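Local coordinates for beta-microseminoprotein (Homo sapiens, PDB 3IX0) that is a secreted seminal plasma protein that forms homodimers, interacts with PI16 and probably binds immunoglobulin, at residues Arg16-Leu21 with Thr45-Cys50; Asn29-Thr34 with Thr39-Glu44; Val53-Gly58 with Cys64-Lys69. All blocks are in the same frame, centred on the assembly; numbering follows the deposited sequence.

Contact 1. Residues Arg16-Leu21 with Thr45-Cys50; sequences RKCMDL and TEISCC
Cys18 and Ile47 carry most of this contact. Both CB atoms point across the gap between the two segments. The sulfur of Cys18 rests on the CG1 methylene of Ile47, with SG 3.7 Å from CG1. The CD1 end of the same branch lies alongside the cysteine, 3.9 Å from Cys18 CB. Ile47 CG1 lies anti to its own carbonyl carbon (chi1 -56°), and this carries the ethyl arm, rather than the CG2 methyl, to the cysteine. The packing is apolar, and the buried Cys18 is its tight end.

The other side is loose. Met19 is exposed and its side chain leaves in the opposite sense from Cys18. It adds only its backbone, with Met19 O 4.4 Å from Ile47 CD1. Glu46 likewise turns its side chain away, and its carbonyl O is 4.5 Å from Cys18 SG. Little surface is buried, about 103 Å², and the nearest CA atoms, those of Cys18 and Ile47, are still 7.4 Å apart. This is packing of one layer on another, not strand pairing.

Cys18 SG is also tied to Cys42 by a disulfide. The short strand 18-19 pairs with strand 25-26, where Cys18 bonds to His26 through the backbone. Strand 46-51 lies between strands 2-6 and 38-42 in the four-stranded antiparallel sheet, and the small two-stranded sheet packs against it at Ile47.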
ATOM      1  N   ARG B  16      -1.140  23.116 -13.205  1.00 50.25           N
ATOM      2  CA  ARG B  16      -0.662  21.732 -13.137  1.00 55.88           C
ATOM      3  C   ARG B  16      -1.654  20.775 -12.476  1.00 53.60           C
ATOM      4  O   ARG B  16      -1.272  19.717 -11.964  1.00 53.03           O
ATOM      5  CB  ARG B  16       0.687  21.643 -12.411  1.00 64.30           C
ATOM      6  CG  ARG B  16       1.784  22.526 -12.987  1.00 73.07           C
ATOM      7  CD  ARG B  16       1.611  24.002 -12.625  1.00 79.81           C
ATOM      8  NE  ARG B  16       1.768  24.305 -11.201  1.00 81.55           N
ATOM      9  CZ  ARG B  16       0.758  24.421 -10.342  1.00 80.05           C
ATOM     10  NH1 ARG B  16      -0.490  24.246 -10.752  1.00 79.16           N
ATOM     11  NH2 ARG B  16       0.998  24.710  -9.069  1.00 79.94           N
ATOM     12  N   LYS B  17      -2.925  21.150 -12.482  1.00 45.39           N
ATOM     13  CA  LYS B  17      -3.962  20.257 -12.019  1.00 35.96           C
ATOM     14  C   LYS B  17      -3.699  18.856 -12.564  1.00 33.54           C
ATOM     15  O   LYS B  17      -3.311  18.704 -13.711  1.00 40.63           O
ATOM     16  CB  LYS B  17      -5.321  20.762 -12.474  1.00 39.21           C
ATOM     17  CG  LYS B  17      -5.721  22.100 -11.857  1.00 51.57           C
ATOM     18  CD  LYS B  17      -7.217  22.355 -11.989  1.00 59.20           C
ATOM     19  CE  LYS B  17      -7.590  23.700 -11.390  1.00 63.38           C
ATOM     20  NZ  LYS B  17      -7.383  24.802 -12.362  1.00 66.47           N
ATOM     21  N   CYS B  18      -3.897  17.837 -11.737  1.00 27.81           N
ATOM     22  CA  CYS B  18      -3.719  16.458 -12.179  1.00 27.00           C
ATOM     23  C   CYS B  18      -4.929  16.011 -12.977  1.00 33.49           C
ATOM     24  O   CYS B  18      -6.068  16.230 -12.555  1.00 37.28           O
ATOM     25  CB  CYS B  18      -3.535  15.511 -10.981  1.00 20.33           C
ATOM     26  SG  CYS B  18      -2.234  15.991  -9.813  1.00 27.04           S
ATOM     27  N   MET B  19      -4.690  15.377 -14.121  1.00 32.57           N
ATOM     28  CA  MET B  19      -5.771  14.734 -14.856  1.00 35.10           C
ATOM     29  C   MET B  19      -5.854  13.251 -14.525  1.00 36.73           C
ATOM     30  O   MET B  19      -4.838  12.558 -14.499  1.00 40.17           O
ATOM     31  CB  MET B  19      -5.608  14.910 -16.364  1.00 35.47           C
ATOM     32  CG  MET B  19      -6.676  14.151 -17.153  1.00 43.24           C
ATOM     33  SD  MET B  19      -7.038  14.783 -18.803  1.00102.54           S
ATOM     34  CE  MET B  19      -8.003  16.244 -18.408  1.00 51.92           C
ATOM     35  N   ASP B  20      -7.064  12.762 -14.280  1.00 38.43           N
ATOM     36  CA  ASP B  20      -7.247  11.345 -13.992  1.00 40.90           C
ATOM     37  C   ASP B  20      -7.552  10.574 -15.275  1.00 48.91           C
ATOM     38  O   ASP B  20      -7.503  11.126 -16.372  1.00 46.87           O
ATOM     39  CB  ASP B  20      -8.304  11.103 -12.894  1.00 31.97           C
ATOM     40  CG  ASP B  20      -9.729  11.407 -13.347  1.00 35.58           C
ATOM     41  OD1 ASP B  20      -9.986  11.413 -14.562  1.00 40.89           O
ATOM     42  OD2 ASP B  20     -10.604  11.628 -12.475  1.00 36.64           O
ATOM     43  N   LEU B  21      -7.855   9.294 -15.139  1.00 48.94           N
ATOM     44  CA  LEU B  21      -8.031   8.452 -16.310  1.00 55.17           C
ATOM     45  C   LEU B  21      -9.360   8.742 -17.019  1.00 56.31           C
ATOM     46  O   LEU B  21      -9.468   8.572 -18.232  1.00 64.37           O
ATOM     47  CB  LEU B  21      -7.888   6.970 -15.931  1.00 50.06           C
ATOM     48  CG  LEU B  21      -6.503   6.581 -15.386  1.00 44.44           C
ATOM     49  CD1 LEU B  21      -6.457   5.119 -14.934  1.00 38.45           C
ATOM     50  CD2 LEU B  21      -5.414   6.861 -16.418  1.00 39.77           C
ATOM     51  N   THR B  45       4.108  17.431  -7.870  1.00 18.28           N
ATOM     52  CA  THR B  45       5.020  16.665  -8.703  1.00 23.54           C
ATOM     53  C   THR B  45       4.659  15.199  -8.897  1.00 22.71           C
ATOM     54  O   THR B  45       5.350  14.488  -9.618  1.00 24.82           O
ATOM     55  CB  THR B  45       6.446  16.731  -8.146  1.00 28.20           C
ATOM     56  OG1 THR B  45       6.448  16.208  -6.815  1.00 33.71           O
ATOM     57  CG2 THR B  45       6.927  18.177  -8.129  1.00 24.55           C
ATOM     58  N   GLU B  46       3.575  14.747  -8.279  1.00 16.62           N
ATOM     59  CA  GLU B  46       3.232  13.340  -8.358  1.00 14.37           C
ATOM     60  C   GLU B  46       1.751  13.068  -8.147  1.00 15.30           C
ATOM     61  O   GLU B  46       1.032  13.891  -7.592  1.00 15.24           O
ATOM     62  CB  GLU B  46       4.045  12.536  -7.331  1.00 17.76           C
ATOM     63  CG  GLU B  46       3.843  12.960  -5.887  1.00 22.68           C
ATOM     64  CD  GLU B  46       4.610  12.075  -4.902  1.00 43.52           C
ATOM     65  OE1 GLU B  46       5.507  11.320  -5.334  1.00 45.86           O
ATOM     66  OE2 GLU B  46       4.312  12.129  -3.692  1.00 52.31           O
ATOM     67  N   ILE B  47       1.319  11.893  -8.585  1.00 12.52           N
ATOM     68  CA  ILE B  47       0.000  11.395  -8.298  1.00  7.10           C
ATOM     69  C   ILE B  47       0.177  10.033  -7.654  1.00 18.67           C
ATOM     70  O   ILE B  47       0.945   9.203  -8.141  1.00 12.46           O
ATOM     71  CB  ILE B  47      -0.834  11.231  -9.581  1.00 10.70           C
ATOM     72  CG1 ILE B  47      -0.916  12.553 -10.354  1.00 17.06           C
ATOM     73  CG2 ILE B  47      -2.247  10.751  -9.241  1.00 14.19           C
ATOM     74  CD1 ILE B  47      -1.423  12.377 -11.769  1.00 16.09           C
ATOM     75  N   SER B  48      -0.523   9.809  -6.548  1.00 13.10           N
ATOM     76  CA  SER B  48      -0.544   8.502  -5.930  1.00 19.36           C
ATOM     77  C   SER B  48      -1.974   7.952  -5.933  1.00 19.50           C
ATOM     78  O   SER B  48      -2.936   8.691  -5.770  1.00 17.46           O
ATOM     79  CB  SER B  48      -0.027   8.588  -4.498  1.00 22.37           C
ATOM     80  OG  SER B  48      -0.930   9.325  -3.693  1.00 31.89           O
ATOM     81  N   CYS B  49      -2.105   6.656  -6.139  1.00 14.12           N
ATOM     82  CA  CYS B  49      -3.386   5.984  -5.966  1.00 17.75           C
ATOM     83  C   CYS B  49      -3.161   4.775  -5.073  1.00 21.26           C
ATOM     84  O   CYS B  49      -2.183   4.035  -5.252  1.00 19.77           O
ATOM     85  CB  CYS B  49      -3.977   5.568  -7.318  1.00 17.15           C
ATOM     86  SG  CYS B  49      -4.513   7.006  -8.311  1.00 24.05           S
ATOM     87  N   CYS B  50      -4.052   4.590  -4.103  1.00 16.02           N
ATOM     88  CA  CYS B  50      -3.954   3.484  -3.172  1.00 20.46           C
ATOM     89  C   CYS B  50      -5.277   2.730  -3.168  1.00 16.39           C
ATOM     90  O   CYS B  50      -6.334   3.328  -3.243  1.00 15.29           O
ATOM     91  CB  CYS B  50      -3.669   3.997  -1.756  1.00 14.17           C
ATOM     92  SG  CYS B  50      -2.184   4.965  -1.581  1.00 13.51           S
TER

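Contact 2. Residues Asn29-Thr34 with Thr39-Glu44; sequences NSEWQT and TCTCYE
Trp32 has CG between its backbone N and carbonyl carbon (chi1 72°), which folds the indole back over the neighbouring strand onto Cys40. Glu31 instead has CG anti to the backbone N and a bend at chi2 (-84°), which brings its carboxylate across to Thr39. The six-membered ring of Trp32 takes Cys40 CB over one face, a CH-pi contact 3.6 Å from the ring centroid. Cys40 SG approaches the same ring obliquely. Further along, Trp32 CZ3 reaches Cys42 CB at 3.8 Å. On the same side of the indole as Cys40 CB, near the NE1 edge, Thr34 CG2 touches Cys40 SG at 3.7 Å.

Strands 31-33 and 38-42 form an antiparallel beta hairpin at one side of the four-stranded sheet. Trp32 and Cys40 are a hydrogen-bonded pair, with N-H...O bonds in both directions. Cys42 N adds a nearly straight bond to Ser30 O, 3.0 Å long. Asn29 N gives a more bent one to Cys42 O (2.7 Å, angle at hydrogen 132°).

On the opposite face, Thr39 OG1 donates to Glu31 OE2 at 2.8 Å. It meets the oxygen on its anti side, slightly out of the carboxylate plane. Near the open end of the hairpin a water donates to Asn29 OD1 and accepts from Glu44 N. On the tryptophan side, His26 stacks on Trp32, while disulfides join Cys40 to Cys49 and Cys42 to Cys18.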
ATOM      1  N   ASN B  29      -3.045  19.187  -4.409  1.00 17.27           N
ATOM      2  CA  ASN B  29      -3.359  18.813  -3.025  1.00 25.42           C
ATOM      3  C   ASN B  29      -4.771  18.310  -2.736  1.00 29.36           C
ATOM      4  O   ASN B  29      -5.215  18.343  -1.589  1.00 39.40           O
ATOM      5  CB  ASN B  29      -2.975  19.925  -2.045  1.00 31.21           C
ATOM      6  CG  ASN B  29      -1.493  20.218  -2.069  1.00 35.91           C
ATOM      7  OD1 ASN B  29      -0.674  19.314  -2.252  1.00 30.84           O
ATOM      8  ND2 ASN B  29      -1.137  21.488  -1.916  1.00 40.83           N
ATOM      9  N   SER B  30      -5.475  17.821  -3.747  1.00 25.86           N
ATOM     10  CA  SER B  30      -6.808  17.264  -3.485  1.00 26.46           C
ATOM     11  C   SER B  30      -6.834  15.739  -3.550  1.00 23.40           C
ATOM     12  O   SER B  30      -6.017  15.121  -4.248  1.00 23.20           O
ATOM     13  CB  SER B  30      -7.846  17.842  -4.445  1.00 21.33           C
ATOM     14  OG  SER B  30      -7.736  17.225  -5.715  1.00 37.08           O
ATOM     15  N   GLU B  31      -7.789  15.148  -2.831  1.00 18.53           N
ATOM     16  CA  GLU B  31      -7.991  13.701  -2.824  1.00 20.47           C
ATOM     17  C   GLU B  31      -9.320  13.374  -3.485  1.00 25.03           C
ATOM     18  O   GLU B  31     -10.280  14.132  -3.369  1.00 28.31           O
ATOM     19  CB  GLU B  31      -7.949  13.160  -1.388  1.00 19.96           C
ATOM     20  CG  GLU B  31      -8.171  11.652  -1.253  1.00 33.14           C
ATOM     21  CD  GLU B  31      -9.652  11.248  -1.217  1.00 43.06           C
ATOM     22  OE1 GLU B  31     -10.508  12.115  -0.924  1.00 43.24           O
ATOM     23  OE2 GLU B  31      -9.961  10.057  -1.475  1.00 42.10           O
ATOM     24  N   TRP B  32      -9.374  12.262  -4.208  1.00 26.16           N
ATOM     25  CA  TRP B  32     -10.651  11.757  -4.721  1.00 19.20           C
ATOM     26  C   TRP B  32     -10.719  10.237  -4.692  1.00 23.39           C
ATOM     27  O   TRP B  32      -9.697   9.555  -4.659  1.00 27.65           O
ATOM     28  CB  TRP B  32     -10.921  12.255  -6.133  1.00 12.92           C
ATOM     29  CG  TRP B  32     -10.061  11.649  -7.231  1.00 19.74           C
ATOM     30  CD1 TRP B  32     -10.425  10.666  -8.101  1.00 19.77           C
ATOM     31  CD2 TRP B  32      -8.719  12.030  -7.594  1.00 12.74           C
ATOM     32  NE1 TRP B  32      -9.391  10.398  -8.974  1.00 20.60           N
ATOM     33  CE2 TRP B  32      -8.336  11.222  -8.682  1.00 16.90           C
ATOM     34  CE3 TRP B  32      -7.808  12.968  -7.097  1.00 19.09           C
ATOM     35  CZ2 TRP B  32      -7.074  11.318  -9.281  1.00 19.05           C
ATOM     36  CZ3 TRP B  32      -6.557  13.058  -7.686  1.00 20.04           C
ATOM     37  CH2 TRP B  32      -6.203  12.240  -8.772  1.00 16.09           C
ATOM     38  N   GLN B  33     -11.931   9.707  -4.708  1.00 22.56           N
ATOM     39  CA  GLN B  33     -12.104   8.278  -4.843  1.00 27.18           C
ATOM     40  C   GLN B  33     -12.455   7.987  -6.295  1.00 31.39           C
ATOM     41  O   GLN B  33     -13.190   8.750  -6.936  1.00 30.58           O
ATOM     42  CB  GLN B  33     -13.184   7.778  -3.885  1.00 32.49           C
ATOM     43  CG  GLN B  33     -12.932   8.168  -2.426  1.00 40.48           C
ATOM     44  CD  GLN B  33     -13.971   7.579  -1.469  1.00 54.97           C
ATOM     45  OE1 GLN B  33     -14.494   6.473  -1.689  1.00 51.10           O
ATOM     46  NE2 GLN B  33     -14.274   8.316  -0.399  1.00 57.85           N
ATOM     47  N   THR B  34     -11.899   6.902  -6.821  1.00 25.53           N
ATOM     48  CA  THR B  34     -12.154   6.505  -8.191  1.00 22.32           C
ATOM     49  C   THR B  34     -13.397   5.631  -8.258  1.00 32.84           C
ATOM     50  O   THR B  34     -14.132   5.487  -7.275  1.00 27.74           O
ATOM     51  CB  THR B  34     -11.012   5.657  -8.708  1.00 23.90           C
ATOM     52  OG1 THR B  34     -10.946   4.474  -7.899  1.00 26.95           O
ATOM     53  CG2 THR B  34      -9.651   6.437  -8.657  1.00 11.59           C
ATOM     54  N   THR B  39      -8.308   5.321  -3.633  1.00 15.79           N
ATOM     55  CA  THR B  39      -8.191   6.707  -3.241  1.00 17.93           C
ATOM     56  C   THR B  39      -6.896   7.261  -3.842  1.00 16.85           C
ATOM     57  O   THR B  39      -5.806   6.705  -3.641  1.00 11.67           O
ATOM     58  CB  THR B  39      -8.246   6.890  -1.699  1.00 20.89           C
ATOM     59  OG1 THR B  39      -7.888   8.235  -1.377  1.00 30.70           O
ATOM     60  CG2 THR B  39      -7.272   5.946  -0.979  1.00 21.88           C
ATOM     61  N   CYS B  40      -7.033   8.339  -4.599  1.00 12.32           N
ATOM     62  CA  CYS B  40      -5.912   8.985  -5.269  1.00 12.90           C
ATOM     63  C   CYS B  40      -5.692  10.384  -4.729  1.00 17.81           C
ATOM     64  O   CYS B  40      -6.641  11.052  -4.330  1.00 24.09           O
ATOM     65  CB  CYS B  40      -6.195   9.092  -6.771  1.00  8.34           C
ATOM     66  SG  CYS B  40      -6.331   7.520  -7.590  1.00 16.59           S
ATOM     67  N   THR B  41      -4.444  10.843  -4.765  1.00 18.42           N
ATOM     68  CA  THR B  41      -4.112  12.187  -4.335  1.00 15.28           C
ATOM     69  C   THR B  41      -3.244  12.893  -5.363  1.00 14.34           C
ATOM     70  O   THR B  41      -2.282  12.330  -5.868  1.00 17.30           O
ATOM     71  CB  THR B  41      -3.397  12.171  -2.964  1.00 28.61           C
ATOM     72  OG1 THR B  41      -4.165  11.398  -2.033  1.00 22.06           O
ATOM     73  CG2 THR B  41      -3.219  13.601  -2.418  1.00 28.38           C
ATOM     74  N   CYS B  42      -3.607  14.132  -5.679  1.00 16.05           N
ATOM     75  CA  CYS B  42      -2.896  14.919  -6.662  1.00 15.22           C
ATOM     76  C   CYS B  42      -1.889  15.851  -5.984  1.00 22.51           C
ATOM     77  O   CYS B  42      -2.261  16.668  -5.160  1.00 17.42           O
ATOM     78  CB  CYS B  42      -3.889  15.757  -7.459  1.00 16.43           C
ATOM     79  SG  CYS B  42      -3.117  17.113  -8.383  1.00 24.38           S
ATOM     80  N   TYR B  43      -0.616  15.730  -6.326  1.00 21.53           N
ATOM     81  CA  TYR B  43       0.378  16.675  -5.825  1.00 22.97           C
ATOM     82  C   TYR B  43       1.059  17.385  -6.968  1.00 28.78           C
ATOM     83  O   TYR B  43       1.040  16.939  -8.133  1.00 23.11           O
ATOM     84  CB  TYR B  43       1.487  15.989  -5.005  1.00 20.76           C
ATOM     85  CG  TYR B  43       1.006  15.122  -3.874  1.00 26.73           C
ATOM     86  CD1 TYR B  43       0.806  13.762  -4.061  1.00 29.35           C
ATOM     87  CD2 TYR B  43       0.752  15.657  -2.620  1.00 26.69           C
ATOM     88  CE1 TYR B  43       0.357  12.960  -3.033  1.00 32.17           C
ATOM     89  CE2 TYR B  43       0.304  14.857  -1.583  1.00 29.87           C
ATOM     90  CZ  TYR B  43       0.111  13.510  -1.793  1.00 34.24           C
ATOM     91  OH  TYR B  43      -0.341  12.704  -0.766  1.00 40.85           O
ATOM     92  N   GLU B  44       1.699  18.481  -6.592  1.00 28.10           N
ATOM     93  CA  GLU B  44       2.529  19.260  -7.484  1.00 29.36           C
ATOM     94  C   GLU B  44       3.320  18.347  -8.424  1.00 23.95           C
ATOM     95  O   GLU B  44       3.187  18.437  -9.637  1.00 27.56           O
ATOM     96  CB  GLU B  44       3.467  20.124  -6.641  1.00 40.21           C
ATOM     97  CG  GLU B  44       3.990  21.354  -7.330  1.00 52.20           C
ATOM     98  CD  GLU B  44       2.889  22.311  -7.726  1.00 59.63           C
ATOM     99  OE1 GLU B  44       2.776  22.619  -8.937  1.00 60.46           O
ATOM    100  OE2 GLU B  44       2.141  22.752  -6.827  1.00 60.21           O
TER
HETATM  101  O   HOH W   1       1.886  19.116  -3.603  1.00 33.24           O

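Contact 3. Residues Val53-Gly58 with Cys64-Lys69; sequences VSTPVG and CQRIFK
Arg66 gives up the most surface here, and Pro56 and Phe68 follow. The arginine chain rises from strand 64-69 and crosses the proline of strand 55-58. Its CG sits between the backbone N and the carbonyl carbon (chi1 71°), and from there the chain runs extended to NE. It therefore spans the gap between strands whose axes stay 8.6 Å apart. Pro56 CG lies against its aliphatic part, 3.9 Å from both Arg66 CB and Arg66 CD. The guanidinium then reaches the backbone beyond the ring. Arg66 NH1 donates to Pro56 O at 3.1 Å, in the carbonyl plane but with a bent angle of 135° at the hydrogen. Thr55 CG2 sits over one face of the guanidinium, toward its rim, 4.1 Å from Arg66 NH1.

Phe68 makes a separate apolar touch. Its CE1 meets both methyls of Val53, with CG1 and CG2 each at 4.0 Å. The two side chains cross at about a right angle.

The strands run nearly antiparallel, 169° apart, but belong to different two-stranded sheets. Strand 55-58 pairs with 91-93, and strand 64-69 with 74-79. Tyr75 of the latter touches Val53, Pro56 and Phe68. One bent bond, from the exposed, charged Arg66 to a carbonyl, adds direction to packing that is otherwise hydrocarbon. The two sheets are thus held here by side chains and not by backbone pairing.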
ATOM      1  N   VAL B  53      -9.251  -1.546  -0.861  1.00 16.46           N
ATOM      2  CA  VAL B  53      -9.736  -2.901  -0.597  1.00 12.87           C
ATOM      3  C   VAL B  53      -8.781  -3.722   0.256  1.00 15.17           C
ATOM      4  O   VAL B  53      -7.642  -3.952  -0.125  1.00 18.27           O
ATOM      5  CB  VAL B  53     -10.026  -3.692  -1.896  1.00 16.81           C
ATOM      6  CG1 VAL B  53     -10.589  -5.080  -1.553  1.00  8.26           C
ATOM      7  CG2 VAL B  53     -10.987  -2.915  -2.793  1.00  5.40           C
ATOM      8  N   SER B  54      -9.267  -4.183   1.405  1.00 12.65           N
ATOM      9  CA  SER B  54      -8.538  -5.145   2.207  1.00 23.80           C
ATOM     10  C   SER B  54      -8.864  -6.594   1.786  1.00 22.77           C
ATOM     11  O   SER B  54     -10.010  -7.037   1.857  1.00 16.59           O
ATOM     12  CB  SER B  54      -8.859  -4.935   3.686  1.00 29.05           C
ATOM     13  OG  SER B  54      -7.814  -5.449   4.471  1.00 43.02           O
ATOM     14  N   THR B  55      -7.845  -7.320   1.347  1.00 29.50           N
ATOM     15  CA  THR B  55      -8.000  -8.695   0.872  1.00 21.20           C
ATOM     16  C   THR B  55      -7.735  -9.705   1.983  1.00 18.14           C
ATOM     17  O   THR B  55      -6.634  -9.767   2.513  1.00 18.27           O
ATOM     18  CB  THR B  55      -7.005  -8.979  -0.281  1.00 19.28           C
ATOM     19  OG1 THR B  55      -7.135  -7.961  -1.265  1.00 16.93           O
ATOM     20  CG2 THR B  55      -7.258 -10.344  -0.929  1.00 19.68           C
ATOM     21  N   PRO B  56      -8.746 -10.506   2.338  1.00 17.19           N
ATOM     22  CA  PRO B  56      -8.530 -11.556   3.339  1.00 16.71           C
ATOM     23  C   PRO B  56      -7.677 -12.658   2.744  1.00 21.18           C
ATOM     24  O   PRO B  56      -7.979 -13.121   1.656  1.00 22.39           O
ATOM     25  CB  PRO B  56      -9.938 -12.095   3.586  1.00  9.70           C
ATOM     26  CG  PRO B  56     -10.657 -11.798   2.238  1.00 21.96           C
ATOM     27  CD  PRO B  56     -10.149 -10.439   1.883  1.00 16.18           C
ATOM     28  N   VAL B  57      -6.644 -13.085   3.459  1.00 22.81           N
ATOM     29  CA  VAL B  57      -5.713 -14.082   2.939  1.00 20.36           C
ATOM     30  C   VAL B  57      -5.546 -15.255   3.905  1.00 24.89           C
ATOM     31  O   VAL B  57      -5.047 -16.317   3.530  1.00 28.83           O
ATOM     32  CB  VAL B  57      -4.334 -13.458   2.591  1.00 23.99           C
ATOM     33  CG1 VAL B  57      -4.458 -12.540   1.382  1.00 15.83           C
ATOM     34  CG2 VAL B  57      -3.765 -12.682   3.792  1.00 26.34           C
ATOM     35  N   GLY B  58      -5.980 -15.069   5.144  1.00 22.53           N
ATOM     36  CA  GLY B  58      -5.892 -16.134   6.123  1.00 23.06           C
ATOM     37  C   GLY B  58      -7.255 -16.572   6.624  1.00 27.35           C
ATOM     38  O   GLY B  58      -7.901 -15.883   7.415  1.00 32.66           O
ATOM     39  N   CYS B  64     -14.546 -22.308   3.404  1.00 18.72           N
ATOM     40  CA  CYS B  64     -14.939 -20.913   3.267  1.00 19.75           C
ATOM     41  C   CYS B  64     -14.409 -20.306   1.979  1.00 20.45           C
ATOM     42  O   CYS B  64     -13.395 -20.732   1.450  1.00 23.36           O
ATOM     43  CB  CYS B  64     -14.404 -20.084   4.443  1.00 20.71           C
ATOM     44  SG  CYS B  64     -14.892 -20.648   6.079  1.00 24.13           S
ATOM     45  N   GLN B  65     -15.084 -19.279   1.493  1.00 16.80           N
ATOM     46  CA  GLN B  65     -14.642 -18.600   0.305  1.00 16.08           C
ATOM     47  C   GLN B  65     -14.746 -17.093   0.539  1.00 21.00           C
ATOM     48  O   GLN B  65     -15.540 -16.638   1.366  1.00 19.74           O
ATOM     49  CB  GLN B  65     -15.504 -19.009  -0.908  1.00  7.55           C
ATOM     50  CG  GLN B  65     -16.934 -18.512  -0.840  1.00 13.16           C
ATOM     51  CD  GLN B  65     -17.822 -19.045  -1.976  1.00 20.25           C
ATOM     52  OE1 GLN B  65     -17.365 -19.273  -3.092  1.00 21.76           O
ATOM     53  NE2 GLN B  65     -19.103 -19.221  -1.682  1.00 11.02           N
ATOM     54  N   ARG B  66     -13.956 -16.319  -0.194  1.00 12.81           N
ATOM     55  CA  ARG B  66     -14.098 -14.868  -0.150  1.00 12.95           C
ATOM     56  C   ARG B  66     -14.887 -14.378  -1.360  1.00 17.99           C
ATOM     57  O   ARG B  66     -14.738 -14.881  -2.474  1.00 16.38           O
ATOM     58  CB  ARG B  66     -12.732 -14.176  -0.077  1.00 12.73           C
ATOM     59  CG  ARG B  66     -11.900 -14.251  -1.364  1.00 19.85           C
ATOM     60  CD  ARG B  66     -10.449 -13.894  -1.086  1.00 21.59           C
ATOM     61  NE  ARG B  66      -9.621 -13.974  -2.285  1.00 35.69           N
ATOM     62  CZ  ARG B  66      -8.309 -14.203  -2.282  1.00 46.18           C
ATOM     63  NH1 ARG B  66      -7.656 -14.385  -1.138  1.00 37.34           N
ATOM     64  NH2 ARG B  66      -7.645 -14.256  -3.431  1.00 50.08           N
ATOM     65  N   ILE B  67     -15.750 -13.401  -1.135  1.00 10.93           N
ATOM     66  CA  ILE B  67     -16.565 -12.880  -2.209  1.00 15.22           C
ATOM     67  C   ILE B  67     -16.444 -11.350  -2.179  1.00 24.03           C
ATOM     68  O   ILE B  67     -16.629 -10.715  -1.139  1.00 25.29           O
ATOM     69  CB  ILE B  67     -18.039 -13.315  -2.053  1.00  5.28           C
ATOM     70  CG1 ILE B  67     -18.154 -14.837  -1.959  1.00 10.89           C
ATOM     71  CG2 ILE B  67     -18.870 -12.751  -3.195  1.00  7.63           C
ATOM     72  CD1 ILE B  67     -19.590 -15.330  -1.679  1.00  8.53           C
ATOM     73  N   PHE B  68     -16.120 -10.769  -3.324  1.00 18.27           N
ATOM     74  CA  PHE B  68     -15.881  -9.340  -3.422  1.00 18.69           C
ATOM     75  C   PHE B  68     -17.196  -8.599  -3.579  1.00 22.19           C
ATOM     76  O   PHE B  68     -18.014  -8.988  -4.391  1.00 23.09           O
ATOM     77  CB  PHE B  68     -14.994  -9.043  -4.640  1.00 17.65           C
ATOM     78  CG  PHE B  68     -14.664  -7.584  -4.802  1.00 25.17           C
ATOM     79  CD1 PHE B  68     -14.101  -6.871  -3.759  1.00 19.41           C
ATOM     80  CD2 PHE B  68     -14.921  -6.926  -5.997  1.00 23.64           C
ATOM     81  CE1 PHE B  68     -13.806  -5.527  -3.898  1.00 21.16           C
ATOM     82  CE2 PHE B  68     -14.620  -5.592  -6.139  1.00 24.57           C
ATOM     83  CZ  PHE B  68     -14.065  -4.890  -5.085  1.00 23.18           C
ATOM     84  N   LYS B  69     -17.392  -7.534  -2.811  1.00 17.88           N
ATOM     85  CA  LYS B  69     -18.570  -6.679  -2.974  1.00 19.59           C
ATOM     86  C   LYS B  69     -18.124  -5.310  -3.480  1.00 21.90           C
ATOM     87  O   LYS B  69     -17.730  -4.450  -2.690  1.00 20.42           O
ATOM     88  CB  LYS B  69     -19.300  -6.513  -1.639  1.00 29.47           C
ATOM     89  CG  LYS B  69     -19.578  -7.807  -0.895  1.00 34.73           C
ATOM     90  CD  LYS B  69     -21.013  -8.267  -1.101  1.00 43.78           C
ATOM     91  CE  LYS B  69     -21.094  -9.456  -2.048  1.00 46.70           C
ATOM     92  NZ  LYS B  69     -22.316 -10.271  -1.789  1.00 43.50           N
TER

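Contacts 1 and 2 lie close together, with centres about 6 Å apart, and share the four-stranded antiparallel sheet through the adjacent strands 38-42 and 46-51. Contact 2 falls within the span of chain between the segments of contact 1. The disulfides Cys18-Cys42 and Cys40-Cys49 run directly between the two contacts. Contact 3 follows later in the sequence and lies on the opposite side of the chain's centre. Its centre is about 28 Å from that of contact 1 and 26 Å from contact 2's. It joins two small sheets of the C-terminal half. The protein is thus built as two beta regions, linked by the chain between Cys50 and Val53 and by the disulfide Cys37-Cys73.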